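Local coordinates for protein FACT complex subunit (Chaetomium thermophilum var. thermophilum, PDB 4KHB) that probably acts, as the dimerisation domain of the Spt16 subunit paired with Pob3, within the FACT histone chaperone that reorganises nucleosomes, at residues 63-69 / 95-101; 70-75 / 92-96; 49-55 / 113-117; 9-13 / 30-35. All blocks are in the same frame, centred on the assembly; numbering follows the deposited sequence.

Interaction 1. Residues 63-69 / 95-101; sequences WSFLRIN and SLTFRST
Arg99 and Trp63 stack where two antiparallel strands meet, the guanidinium lying flat on the indole with the planes 10° apart. Arg99 can be followed outward. Its CB rests 3.5 Å from CE2 of Phe65, its non-hydrogen-bonded pair mate. CG stands between the backbone N and the carbonyl carbon (chi1 78°), and the chain then runs extended to NE, which carries CD over the six-membered ring of Trp63 in a CH-pi contact. NE passes above CZ3 and CE3, CZ lies 3.6 Å from the centroid of that ring as a cation-pi contact, and NH2 ends 3.3 Å from Trp63 CZ2. On the opposite indole face sits the methyl CG2 of Thr101, 4.1 Å from the same centroid. With an alanine in place of Trp63, the Arg99 guanidinium would probably lose its flat support and be freer to swing. The pairs Ser64-Ser100, Leu66-Phe98 and Ile68-Leu96 each bond in both directions: Ser64 N to Ser100 O is 2.6 Å and nearly straight at 171°, whereas Leu96 N to Ile68 O is weak at 3.3 Å. Leu66, Ile68, Leu96 and Phe98 share the buried face, turned to helix 103-121 and strand 35-40. Strand 52-60 flanks 63-70 on its other side, and beyond 91-100 the sheet continues into the Pob3 chain, whose Gln177 accepts from Arg99 NE.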
loop_
_atom_site.group_PDB
_atom_site.type_symbol
_atom_site.label_atom_id
_atom_site.label_comp_id
_atom_site.label_asym_id
_atom_site.label_seq_id
_atom_site.Cartn_x
_atom_site.Cartn_y
_atom_site.Cartn_z
ATOM N N TRP A 63 -12.075 -11.467 16.669
ATOM C CA TRP A 63 -11.731 -10.543 15.595
ATOM C C TRP A 63 -12.952 -9.753 15.131
ATOM O O TRP A 63 -14.043 -10.310 14.988
ATOM C CB TRP A 63 -11.120 -11.298 14.407
ATOM C CG TRP A 63 -9.804 -11.950 14.704
ATOM C CD1 TRP A 63 -9.577 -13.275 14.939
ATOM C CD2 TRP A 63 -8.526 -11.304 14.786
ATOM N NE1 TRP A 63 -8.238 -13.492 15.169
ATOM C CE2 TRP A 63 -7.572 -12.297 15.081
ATOM C CE3 TRP A 63 -8.099 -9.981 14.644
ATOM C CZ2 TRP A 63 -6.216 -12.009 15.234
ATOM C CZ3 TRP A 63 -6.754 -9.697 14.797
ATOM C CH2 TRP A 63 -5.829 -10.705 15.087
ATOM N N SER A 64 -12.764 -8.461 14.888
ATOM C CA SER A 64 -13.804 -7.641 14.282
ATOM C C SER A 64 -13.404 -7.307 12.853
ATOM O O SER A 64 -12.216 -7.217 12.543
ATOM C CB SER A 64 -14.024 -6.363 15.092
ATOM O OG SER A 64 -14.513 -6.667 16.386
ATOM N N PHE A 65 -14.390 -7.110 11.985
ATOM C CA PHE A 65 -14.104 -6.881 10.573
ATOM C C PHE A 65 -14.734 -5.606 10.031
ATOM O O PHE A 65 -15.905 -5.317 10.280
ATOM C CB PHE A 65 -14.555 -8.084 9.737
ATOM C CG PHE A 65 -13.732 -9.322 9.957
ATOM C CD1 PHE A 65 -13.989 -10.171 11.026
ATOM C CD2 PHE A 65 -12.706 -9.643 9.081
ATOM C CE1 PHE A 65 -13.226 -11.314 11.220
ATOM C CE2 PHE A 65 -11.944 -10.782 9.267
ATOM C CZ PHE A 65 -12.204 -11.619 10.338
ATOM N N LEU A 66 -13.938 -4.846 9.286
ATOM C CA LEU A 66 -14.410 -3.636 8.625
ATOM C C LEU A 66 -14.371 -3.816 7.118
ATOM O O LEU A 66 -13.291 -3.922 6.530
ATOM C CB LEU A 66 -13.542 -2.438 9.015
ATOM C CG LEU A 66 -14.153 -1.074 8.687
ATOM C CD1 LEU A 66 -15.373 -0.792 9.548
ATOM C CD2 LEU A 66 -13.120 0.026 8.829
ATOM N N ARG A 67 -15.539 -3.864 6.488
ATOM C CA ARG A 67 -15.586 -3.939 5.033
ATOM C C ARG A 67 -16.063 -2.641 4.402
ATOM O O ARG A 67 -17.165 -2.163 4.686
ATOM C CB ARG A 67 -16.442 -5.111 4.554
ATOM C CG ARG A 67 -16.947 -4.939 3.129
ATOM C CD ARG A 67 -16.854 -6.231 2.349
ATOM N NE ARG A 67 -18.161 -6.849 2.153
ATOM C CZ ARG A 67 -18.502 -7.545 1.073
ATOM N NH1 ARG A 67 -17.637 -7.697 0.079
ATOM N NH2 ARG A 67 -19.712 -8.079 0.981
ATOM N N ILE A 68 -15.212 -2.070 3.558
ATOM C CA ILE A 68 -15.558 -0.865 2.822
ATOM C C ILE A 68 -15.859 -1.209 1.364
ATOM O O ILE A 68 -14.995 -1.733 0.654
ATOM C CB ILE A 68 -14.416 0.166 2.892
ATOM C CG1 ILE A 68 -14.132 0.544 4.350
ATOM C CG2 ILE A 68 -14.761 1.402 2.078
ATOM C CD1 ILE A 68 -12.770 1.170 4.579
ATOM N N ASN A 69 -17.081 -0.922 0.921
ATOM C CA ASN A 69 -17.458 -1.129 -0.476
ATOM C C ASN A 69 -17.394 0.167 -1.269
ATOM O O ASN A 69 -17.837 1.217 -0.801
ATOM C CB ASN A 69 -18.847 -1.770 -0.600
ATOM C CG ASN A 69 -18.894 -3.178 -0.034
ATOM O OD1 ASN A 69 -18.353 -4.113 -0.627
ATOM N ND2 ASN A 69 -19.548 -3.338 1.107
ATOM N N SER A 95 -13.847 -3.441 -3.303
ATOM C CA SER A 95 -13.889 -3.500 -1.847
ATOM C C SER A 95 -12.567 -3.965 -1.247
ATOM O O SER A 95 -11.738 -4.570 -1.932
ATOM C CB SER A 95 -15.012 -4.431 -1.382
ATOM O OG SER A 95 -14.708 -5.783 -1.684
ATOM N N LEU A 96 -12.380 -3.668 0.036
ATOM C CA LEU A 96 -11.286 -4.237 0.817
ATOM C C LEU A 96 -11.739 -4.487 2.254
ATOM O O LEU A 96 -12.599 -3.772 2.778
ATOM C CB LEU A 96 -10.030 -3.360 0.762
ATOM C CG LEU A 96 -10.149 -1.839 0.767
ATOM C CD1 LEU A 96 -10.429 -1.337 2.164
ATOM C CD2 LEU A 96 -8.880 -1.213 0.208
ATOM N N THR A 97 -11.154 -5.497 2.891
ATOM C CA THR A 97 -11.544 -5.874 4.246
ATOM C C THR A 97 -10.357 -5.875 5.206
ATOM O O THR A 97 -9.293 -6.421 4.902
ATOM C CB THR A 97 -12.239 -7.262 4.267
ATOM O OG1 THR A 97 -13.505 -7.181 3.597
ATOM C CG2 THR A 97 -12.464 -7.743 5.695
ATOM N N PHE A 98 -10.542 -5.242 6.360
ATOM C CA PHE A 98 -9.543 -5.268 7.419
ATOM C C PHE A 98 -10.088 -6.041 8.608
ATOM O O PHE A 98 -11.304 -6.199 8.754
ATOM C CB PHE A 98 -9.167 -3.855 7.874
ATOM C CG PHE A 98 -8.444 -3.043 6.841
ATOM C CD1 PHE A 98 -9.138 -2.230 5.958
ATOM C CD2 PHE A 98 -7.057 -3.070 6.776
ATOM C CE1 PHE A 98 -8.463 -1.473 5.017
ATOM C CE2 PHE A 98 -6.375 -2.318 5.837
ATOM C CZ PHE A 98 -7.080 -1.517 4.955
ATOM N N ARG A 99 -9.185 -6.525 9.455
ATOM C CA ARG A 99 -9.582 -7.180 10.692
ATOM C C ARG A 99 -8.796 -6.606 11.866
ATOM O O ARG A 99 -7.627 -6.232 11.721
ATOM C CB ARG A 99 -9.411 -8.703 10.608
ATOM C CG ARG A 99 -7.977 -9.183 10.761
ATOM C CD ARG A 99 -7.914 -10.690 10.946
ATOM N NE ARG A 99 -6.609 -11.107 11.446
ATOM C CZ ARG A 99 -6.297 -12.357 11.769
ATOM N NH1 ARG A 99 -7.195 -13.324 11.644
ATOM N NH2 ARG A 99 -5.086 -12.639 12.225
ATOM N N SER A 100 -9.448 -6.520 13.021
ATOM C CA SER A 100 -8.782 -6.085 14.244
ATOM C C SER A 100 -9.495 -6.633 15.472
ATOM O O SER A 100 -10.593 -7.186 15.372
ATOM C CB SER A 100 -8.719 -4.556 14.308
ATOM O OG SER A 100 -8.233 -4.118 15.563
ATOM N N THR A 101 -8.863 -6.482 16.632
ATOM C CA THR A 101 -9.467 -6.897 17.893
ATOM C C THR A 101 -10.230 -5.752 18.558
ATOM O O THR A 101 -11.015 -5.971 19.483
ATOM C CB THR A 101 -8.417 -7.480 18.868
ATOM O OG1 THR A 101 -7.350 -6.539 19.051
ATOM C CG2 THR A 101 -7.845 -8.778 18.313
#

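Interaction 2. Residues 70-75 / 92-96; sequences FLSPGQ and FVRSL
Arg94 folds back from its strand to reach the turn at Ser72-Gln75. Its CB leaves away from that turn, but the bend at chi2 (137°) returns the chain, passing Ser72 OG at 3.4 Å from CG, until NH2 donates to Pro73 O at 2.9 Å. The donor lies in the carbonyl plane on a lone pair, yet the N-H angle is only 131° and the oxygen is 31° out of the guanidinium plane. Pro73 also sets CD over the centre of the Phe92 ring, 3.6 Å from its centroid. Phe70, with CG anti to its carbonyl carbon, turns its ring edge to Leu96 CG, while its N donates to Arg94 O at 2.7 Å. A leucine replacing Arg94 would probably leave Pro73 O without this donor and Glu147 of the Pob3 chain without its salt-bridge mate. The chemistry thus joins an apolar Phe-Pro contact to one arginine that serves both the type II turn and the subunit interface, its charge probably partly offset by Glu147.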
loop_
_atom_site.group_PDB
_atom_site.type_symbol
_atom_site.label_atom_id
_atom_site.label_comp_id
_atom_site.label_asym_id
_atom_site.label_seq_id
_atom_site.Cartn_x
_atom_site.Cartn_y
_atom_site.Cartn_z
ATOM N N PHE A 70 -16.836 0.090 -2.472
ATOM C CA PHE A 70 -16.643 1.277 -3.292
ATOM C C PHE A 70 -17.662 1.364 -4.426
ATOM O O PHE A 70 -18.271 0.360 -4.801
ATOM C CB PHE A 70 -15.226 1.265 -3.861
ATOM C CG PHE A 70 -14.155 1.364 -2.814
ATOM C CD1 PHE A 70 -13.715 2.601 -2.379
ATOM C CD2 PHE A 70 -13.586 0.223 -2.266
ATOM C CE1 PHE A 70 -12.728 2.709 -1.418
ATOM C CE2 PHE A 70 -12.597 0.321 -1.300
ATOM C CZ PHE A 70 -12.168 1.565 -0.877
ATOM N N LEU A 71 -17.837 2.561 -4.979
ATOM C CA LEU A 71 -18.721 2.744 -6.125
ATOM C C LEU A 71 -18.027 2.334 -7.419
ATOM O O LEU A 71 -16.937 2.818 -7.736
ATOM C CB LEU A 71 -19.211 4.192 -6.202
ATOM C CG LEU A 71 -20.072 4.626 -5.015
ATOM C CD1 LEU A 71 -20.205 6.138 -4.940
ATOM C CD2 LEU A 71 -21.438 3.972 -5.101
ATOM N N SER A 72 -18.665 1.423 -8.147
ATOM C CA SER A 72 -18.117 0.877 -9.379
ATOM C C SER A 72 -19.273 0.434 -10.261
ATOM O O SER A 72 -20.395 0.279 -9.776
ATOM C CB SER A 72 -17.203 -0.314 -9.071
ATOM O OG SER A 72 -17.594 -0.958 -7.870
ATOM N N PRO A 73 -19.011 0.253 -11.564
ATOM C CA PRO A 73 -20.022 -0.326 -12.453
ATOM C C PRO A 73 -20.564 -1.637 -11.889
ATOM O O PRO A 73 -19.793 -2.558 -11.613
ATOM C CB PRO A 73 -19.241 -0.582 -13.742
ATOM C CG PRO A 73 -18.148 0.436 -13.737
ATOM C CD PRO A 73 -17.857 0.798 -12.304
ATOM N N GLY A 74 -21.881 -1.707 -11.718
ATOM C CA GLY A 74 -22.509 -2.828 -11.045
ATOM C C GLY A 74 -22.719 -2.604 -9.558
ATOM O O GLY A 74 -23.620 -3.194 -8.961
ATOM N N GLN A 75 -21.883 -1.767 -8.951
ATOM C CA GLN A 75 -21.995 -1.495 -7.523
ATOM C C GLN A 75 -22.276 -0.018 -7.247
ATOM O O GLN A 75 -22.840 0.688 -8.085
ATOM C CB GLN A 75 -20.724 -1.945 -6.795
ATOM C CG GLN A 75 -20.961 -2.356 -5.348
ATOM C CD GLN A 75 -19.698 -2.830 -4.657
ATOM O OE1 GLN A 75 -19.069 -2.089 -3.905
ATOM N NE2 GLN A 75 -19.326 -4.080 -4.902
ATOM N N PHE A 92 -11.566 -0.967 -11.382
ATOM C CA PHE A 92 -11.993 -0.330 -10.140
ATOM C C PHE A 92 -11.579 -1.163 -8.933
ATOM O O PHE A 92 -11.511 -2.393 -9.015
ATOM C CB PHE A 92 -13.519 -0.148 -10.125
ATOM C CG PHE A 92 -14.014 1.005 -10.961
ATOM C CD1 PHE A 92 -14.047 0.924 -12.348
ATOM C CD2 PHE A 92 -14.478 2.162 -10.347
ATOM C CE1 PHE A 92 -14.515 1.991 -13.108
ATOM C CE2 PHE A 92 -14.950 3.226 -11.097
ATOM C CZ PHE A 92 -14.968 3.141 -12.479
ATOM N N VAL A 93 -11.300 -0.498 -7.816
ATOM C CA VAL A 93 -11.239 -1.185 -6.534
ATOM C C VAL A 93 -12.687 -1.302 -6.083
ATOM O O VAL A 93 -13.367 -0.284 -5.940
ATOM C CB VAL A 93 -10.418 -0.389 -5.490
ATOM C CG1 VAL A 93 -10.335 -1.148 -4.175
ATOM C CG2 VAL A 93 -9.026 -0.086 -6.018
ATOM N N ARG A 94 -13.164 -2.529 -5.871
ATOM C CA ARG A 94 -14.564 -2.741 -5.509
ATOM C C ARG A 94 -14.740 -2.736 -3.996
ATOM O O ARG A 94 -15.662 -2.107 -3.470
ATOM C CB ARG A 94 -15.083 -4.069 -6.074
ATOM C CG ARG A 94 -16.471 -3.981 -6.698
ATOM C CD ARG A 94 -16.549 -4.735 -8.010
ATOM N NE ARG A 94 -17.761 -4.431 -8.769
ATOM C CZ ARG A 94 -18.446 -5.340 -9.456
ATOM N NH1 ARG A 94 -18.062 -6.609 -9.431
ATOM N NH2 ARG A 94 -19.538 -4.996 -10.128
ATOM N N SER A 95 -13.847 -3.441 -3.303
ATOM C CA SER A 95 -13.889 -3.500 -1.847
ATOM C C SER A 95 -12.567 -3.965 -1.247
ATOM O O SER A 95 -11.738 -4.570 -1.932
ATOM C CB SER A 95 -15.012 -4.431 -1.382
ATOM O OG SER A 95 -14.708 -5.783 -1.684
ATOM N N LEU A 96 -12.380 -3.668 0.036
ATOM C CA LEU A 96 -11.286 -4.237 0.817
ATOM C C LEU A 96 -11.739 -4.487 2.254
ATOM O O LEU A 96 -12.599 -3.772 2.778
ATOM C CB LEU A 96 -10.030 -3.360 0.762
ATOM C CG LEU A 96 -10.149 -1.839 0.767
ATOM C CD1 LEU A 96 -10.429 -1.337 2.164
ATOM C CD2 LEU A 96 -8.880 -1.213 0.208
#

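Interaction 3. Residues 49-55 / 113-117; sequences INTIKNA and ISNLK
Strand 52-55 and helix 113-117 run roughly antiparallel, their axes 8.0 Å apart at closest and 144° between directions, with Ile49, in the preceding 3-10 segment 49-51, also turned toward the helix. Lys117 provides the polar link. CG is anti to the backbone N (chi1 -178°), and bends at chi2 and chi3 lead the chain across to the 3-10 segment, where NZ donates to Ile49 O at 3.0 Å and to Ile52 O at 3.1 Å. The second bond lies in the carbonyl plane; for the first, the donor is tilted 32° from it. Ile49 O also accepts from Ile52 N, which arrives from the opposite face of that plane, so two donors grip this oxygen. The ammonium therefore bridges the carbonyls of the first residue of the 3-10 segment and the first residue of the strand. Beside it, Ile49 pushes CD1 to 3.8 Å from Leu116 CB. Ile113 offers CG2 to Ala55 CB at 3.7 Å and, more loosely, to CG2 of Ile52, which crosses it at about a right angle. At the far end a water donates to Ala55 O at 2.9 Å and weakly to Ser114 OG, which is also bonded to Ala110 O. Helix 103-121 thus covers the start of strand 52-60, whose Ile52 reaches Ile68 and Phe70 of strand 63-70, while Ile113 and Leu116 also touch Ile29 of strand 28-30.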
loop_
_atom_site.group_PDB
_atom_site.type_symbol
_atom_site.label_atom_id
_atom_site.label_comp_id
_atom_site.label_asym_id
_atom_site.label_seq_id
_atom_site.Cartn_x
_atom_site.Cartn_y
_atom_site.Cartn_z
ATOM N N ILE A 49 -14.351 10.214 -0.167
ATOM C CA ILE A 49 -15.671 9.744 0.241
ATOM C C ILE A 49 -16.631 9.557 -0.940
ATOM O O ILE A 49 -17.535 8.717 -0.889
ATOM C CB ILE A 49 -16.302 10.683 1.295
ATOM C CG1 ILE A 49 -17.504 10.019 1.966
ATOM C CG2 ILE A 49 -16.719 11.993 0.659
ATOM C CD1 ILE A 49 -17.141 8.844 2.840
ATOM N N ASN A 50 -16.419 10.326 -2.007
ATOM C CA ASN A 50 -17.259 10.247 -3.201
ATOM C C ASN A 50 -17.031 8.957 -3.984
ATOM O O ASN A 50 -17.699 8.693 -4.988
ATOM C CB ASN A 50 -17.010 11.460 -4.102
ATOM C CG ASN A 50 -17.491 12.758 -3.482
ATOM O OD1 ASN A 50 -18.183 12.756 -2.465
ATOM N ND2 ASN A 50 -17.125 13.876 -4.097
ATOM N N THR A 51 -16.070 8.169 -3.515
ATOM C CA THR A 51 -15.667 6.930 -4.160
ATOM C C THR A 51 -16.284 5.743 -3.411
ATOM O O THR A 51 -16.343 4.621 -3.927
ATOM C CB THR A 51 -14.116 6.848 -4.217
ATOM O OG1 THR A 51 -13.689 6.544 -5.550
ATOM C CG2 THR A 51 -13.574 5.802 -3.268
ATOM N N ILE A 52 -16.787 6.016 -2.209
ATOM C CA ILE A 52 -17.249 4.974 -1.291
ATOM C C ILE A 52 -18.768 4.765 -1.308
ATOM O O ILE A 52 -19.539 5.723 -1.271
ATOM C CB ILE A 52 -16.783 5.283 0.155
ATOM C CG1 ILE A 52 -15.269 5.083 0.269
ATOM C CG2 ILE A 52 -17.495 4.394 1.167
ATOM C CD1 ILE A 52 -14.652 5.737 1.488
ATOM N N LYS A 53 -19.178 3.499 -1.373
ATOM C CA LYS A 53 -20.588 3.114 -1.323
ATOM C C LYS A 53 -21.082 3.014 0.120
ATOM O O LYS A 53 -21.960 3.772 0.536
ATOM C CB LYS A 53 -20.787 1.778 -2.042
ATOM C CG LYS A 53 -22.240 1.382 -2.249
ATOM C CD LYS A 53 -22.338 0.139 -3.115
ATOM C CE LYS A 53 -23.709 0.014 -3.749
ATOM N NZ LYS A 53 -24.605 -0.854 -2.936
ATOM N N ASN A 54 -20.519 2.075 0.878
ATOM C CA ASN A 54 -20.867 1.918 2.289
ATOM C C ASN A 54 -19.748 1.274 3.107
ATOM O O ASN A 54 -18.754 0.804 2.548
ATOM C CB ASN A 54 -22.160 1.106 2.435
ATOM C CG ASN A 54 -22.113 -0.220 1.693
ATOM O OD1 ASN A 54 -21.199 -1.023 1.880
ATOM N ND2 ASN A 54 -23.108 -0.456 0.845
ATOM N N ALA A 55 -19.922 1.248 4.427
ATOM C CA ALA A 55 -18.975 0.582 5.319
ATOM C C ALA A 55 -19.713 -0.242 6.369
ATOM O O ALA A 55 -20.701 0.219 6.948
ATOM C CB ALA A 55 -18.070 1.602 5.989
ATOM N N ILE A 113 -17.820 6.947 8.640
ATOM C CA ILE A 113 -17.853 6.805 7.186
ATOM C C ILE A 113 -19.276 6.921 6.648
ATOM O O ILE A 113 -19.522 7.621 5.664
ATOM C CB ILE A 113 -17.229 5.458 6.737
ATOM C CG1 ILE A 113 -15.724 5.446 7.014
ATOM C CG2 ILE A 113 -17.489 5.201 5.260
ATOM C CD1 ILE A 113 -15.075 4.085 6.841
ATOM N N SER A 114 -20.211 6.239 7.305
ATOM C CA SER A 114 -21.615 6.295 6.916
ATOM C C SER A 114 -22.142 7.718 7.064
ATOM O O SER A 114 -22.904 8.198 6.225
ATOM C CB SER A 114 -22.457 5.331 7.757
ATOM O OG SER A 114 -21.978 4.000 7.664
ATOM N N ASN A 115 -21.724 8.386 8.137
ATOM C CA ASN A 115 -22.157 9.749 8.424
ATOM C C ASN A 115 -21.560 10.749 7.435
ATOM O O ASN A 115 -22.210 11.723 7.055
ATOM C CB ASN A 115 -21.810 10.122 9.875
ATOM C CG ASN A 115 -22.325 11.494 10.275
ATOM O OD1 ASN A 115 -23.305 11.992 9.716
ATOM N ND2 ASN A 115 -21.672 12.107 11.253
ATOM N N LEU A 116 -20.316 10.502 7.030
ATOM C CA LEU A 116 -19.659 11.294 5.995
ATOM C C LEU A 116 -20.342 11.073 4.645
ATOM O O LEU A 116 -20.508 12.007 3.859
ATOM C CB LEU A 116 -18.171 10.935 5.902
ATOM C CG LEU A 116 -17.199 11.796 6.717
ATOM C CD1 LEU A 116 -15.773 11.274 6.631
ATOM C CD2 LEU A 116 -17.256 13.237 6.251
ATOM N N LYS A 117 -20.678 9.865 4.325
ATOM C CA LYS A 117 -21.279 9.536 3.071
ATOM C C LYS A 117 -22.597 10.212 2.831
ATOM O O LYS A 117 -22.945 10.508 1.744
ATOM C CB LYS A 117 -21.465 8.031 3.021
ATOM C CG LYS A 117 -22.049 7.509 1.764
ATOM C CD LYS A 117 -21.023 7.653 0.659
ATOM C CE LYS A 117 -21.560 8.242 -0.610
ATOM N NZ LYS A 117 -20.459 8.720 -1.431
HETATM O O HOH W 1 -22.626 0.934 8.967
#

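Interaction 4. Residues 9-13 / 30-35; sequences FESYK and DQKNNT
Asp30 OD2 is gripped by Tyr12 OH, in a very short 2.5 Å hydrogen bond, and by Asn33 ND2 at 2.7 Å. The phenol oxygen is the donor in the first. The carboxylate oxygen sits at the edge of the Tyr12 ring, in its plane, and the ring and carboxylate planes are 28° apart. Asn33 approaches OD2 from above the carboxylate plane, although the oxygen is nearly in the plane of its own amide; that amide stands 69° to the ring, with ND2 3.3 Å from CE1. Thr35, its OG1 anti to the carbonyl carbon (chi1 -59°), has its methyl CG2 3.9 Å from Tyr12 CE2. Its OG1 lies 3.0 Å from Ser11 OG and donates to Asn33 O at 2.7 Å. Ser11 OG is hydrogen-bonded to Arg106 O of the Pob3 chain. The N-terminal segment is thereby fastened to the turn joining strands 28-30 and 35-40, a beta hairpin closed by a G1 bulge, in which Asn34 and Thr35 both face Asp30.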
loop_
_atom_site.group_PDB
_atom_site.type_symbol
_atom_site.label_atom_id
_atom_site.label_comp_id
_atom_site.label_asym_id
_atom_site.label_seq_id
_atom_site.Cartn_x
_atom_site.Cartn_y
_atom_site.Cartn_z
ATOM N N PHE A 9 -13.048 15.503 -8.035
ATOM C CA PHE A 9 -12.639 15.689 -6.649
ATOM C C PHE A 9 -11.191 15.244 -6.492
ATOM O O PHE A 9 -10.623 14.627 -7.396
ATOM C CB PHE A 9 -13.556 14.931 -5.686
ATOM C CG PHE A 9 -13.724 13.480 -6.017
ATOM C CD1 PHE A 9 -12.827 12.534 -5.543
ATOM C CD2 PHE A 9 -14.800 13.057 -6.782
ATOM C CE1 PHE A 9 -12.989 11.193 -5.841
ATOM C CE2 PHE A 9 -14.970 11.722 -7.084
ATOM C CZ PHE A 9 -14.063 10.786 -6.611
ATOM N N GLU A 10 -10.597 15.558 -5.346
ATOM C CA GLU A 10 -9.186 15.283 -5.104
ATOM C C GLU A 10 -8.911 15.322 -3.608
ATOM O O GLU A 10 -9.189 16.327 -2.948
ATOM C CB GLU A 10 -8.333 16.336 -5.819
ATOM C CG GLU A 10 -6.932 16.504 -5.255
ATOM C CD GLU A 10 -6.173 17.625 -5.934
ATOM O OE1 GLU A 10 -5.542 18.427 -5.216
ATOM O OE2 GLU A 10 -6.215 17.711 -7.181
ATOM N N SER A 11 -8.368 14.232 -3.072
ATOM C CA SER A 11 -8.116 14.144 -1.640
ATOM C C SER A 11 -6.963 15.055 -1.234
ATOM O O SER A 11 -7.156 16.025 -0.499
ATOM C CB SER A 11 -7.824 12.697 -1.232
ATOM O OG SER A 11 -8.948 11.863 -1.456
ATOM N N TYR A 12 -5.768 14.740 -1.725
ATOM C CA TYR A 12 -4.572 15.502 -1.380
ATOM C C TYR A 12 -3.756 15.860 -2.622
ATOM O O TYR A 12 -3.887 15.218 -3.668
ATOM C CB TYR A 12 -3.696 14.708 -0.403
ATOM C CG TYR A 12 -4.383 14.312 0.884
ATOM C CD1 TYR A 12 -4.649 15.248 1.875
ATOM C CD2 TYR A 12 -4.760 12.996 1.107
ATOM C CE1 TYR A 12 -5.274 14.880 3.052
ATOM C CE2 TYR A 12 -5.385 12.619 2.277
ATOM C CZ TYR A 12 -5.638 13.565 3.245
ATOM O OH TYR A 12 -6.261 13.190 4.412
ATOM N N LYS A 13 -2.927 16.893 -2.502
ATOM C CA LYS A 13 -2.051 17.316 -3.591
ATOM C C LYS A 13 -0.601 16.978 -3.230
ATOM O O LYS A 13 0.212 16.677 -4.104
ATOM C CB LYS A 13 -2.202 18.817 -3.841
ATOM C CG LYS A 13 -2.468 19.173 -5.304
ATOM C CD LYS A 13 -1.722 18.265 -6.266
ATOM C CE LYS A 13 -1.829 18.763 -7.698
ATOM N NZ LYS A 13 -1.137 17.849 -8.647
ATOM N N ASP A 30 -10.101 11.405 7.777
ATOM C CA ASP A 30 -9.788 12.820 7.682
ATOM C C ASP A 30 -11.038 13.508 7.178
ATOM O O ASP A 30 -11.184 13.763 5.978
ATOM C CB ASP A 30 -8.611 13.065 6.733
ATOM C CG ASP A 30 -8.082 14.489 6.816
ATOM O OD1 ASP A 30 -8.685 15.317 7.535
ATOM O OD2 ASP A 30 -7.059 14.781 6.164
ATOM N N GLN A 31 -11.944 13.791 8.111
ATOM C CA GLN A 31 -13.228 14.391 7.795
ATOM C C GLN A 31 -12.982 15.709 7.084
ATOM O O GLN A 31 -13.774 16.140 6.251
ATOM C CB GLN A 31 -14.069 14.613 9.059
ATOM C CG GLN A 31 -14.276 13.383 9.944
ATOM C CD GLN A 31 -13.076 13.075 10.821
ATOM O OE1 GLN A 31 -12.035 13.727 10.721
ATOM N NE2 GLN A 31 -13.220 12.086 11.696
ATOM N N LYS A 32 -11.852 16.324 7.409
ATOM C CA LYS A 32 -11.516 17.638 6.908
ATOM C C LYS A 32 -11.390 17.683 5.398
ATOM O O LYS A 32 -11.814 18.640 4.746
ATOM C CB LYS A 32 -10.181 18.080 7.507
ATOM C CG LYS A 32 -10.266 19.226 8.489
ATOM C CD LYS A 32 -11.157 20.328 7.989
ATOM C CE LYS A 32 -12.551 20.161 8.549
ATOM N NZ LYS A 32 -13.122 21.400 9.002
ATOM N N ASN A 33 -10.816 16.624 4.851
ATOM C CA ASN A 33 -10.549 16.551 3.431
ATOM C C ASN A 33 -11.475 15.555 2.736
ATOM O O ASN A 33 -11.225 15.164 1.593
ATOM C CB ASN A 33 -9.073 16.209 3.215
ATOM C CG ASN A 33 -8.145 17.329 3.671
ATOM O OD1 ASN A 33 -8.233 18.461 3.193
ATOM N ND2 ASN A 33 -7.276 17.023 4.628
ATOM N N ASN A 34 -12.536 15.150 3.438
ATOM C CA ASN A 34 -13.521 14.209 2.903
ATOM C C ASN A 34 -12.850 12.929 2.443
ATOM O O ASN A 34 -13.139 12.421 1.359
ATOM C CB ASN A 34 -14.328 14.823 1.748
ATOM C CG ASN A 34 -15.812 14.935 2.064
ATOM O OD1 ASN A 34 -16.342 14.191 2.890
ATOM N ND2 ASN A 34 -16.494 15.847 1.384
ATOM N N THR A 35 -11.957 12.405 3.275
ATOM C CA THR A 35 -11.081 11.328 2.845
ATOM C C THR A 35 -10.803 10.362 3.993
ATOM O O THR A 35 -10.684 10.771 5.154
ATOM C CB THR A 35 -9.738 11.904 2.326
ATOM O OG1 THR A 35 -9.980 12.800 1.233
ATOM C CG2 THR A 35 -8.796 10.796 1.877
#

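How the interactions relate
Along the chain interaction 4 closes first; interaction 3 then spans the longest loop, with interactions 1 and 2 nested inside it. Interactions 1 and 2 share Ser95 and Leu96 on strand 91-100, their centres about 16 Å apart. Interaction 3 adds strand 52-60 of the same sheet: Asn69 O lies 2.7 Å from Lys53 N, and Asn69 pairs with a classic bulge at Lys53 and Asn54. Its centre is about 12 Å from that of interaction 2 and 13 Å from that of interaction 4, which it meets through Ile49 and Asn34. Interactions 1 and 4 lie on opposite sides of the chain's centre. Two three-stranded antiparallel sheets and the C-terminal helix thus form a PH-like domain, and interactions 1, 2 and 4 also help join it to Pob3.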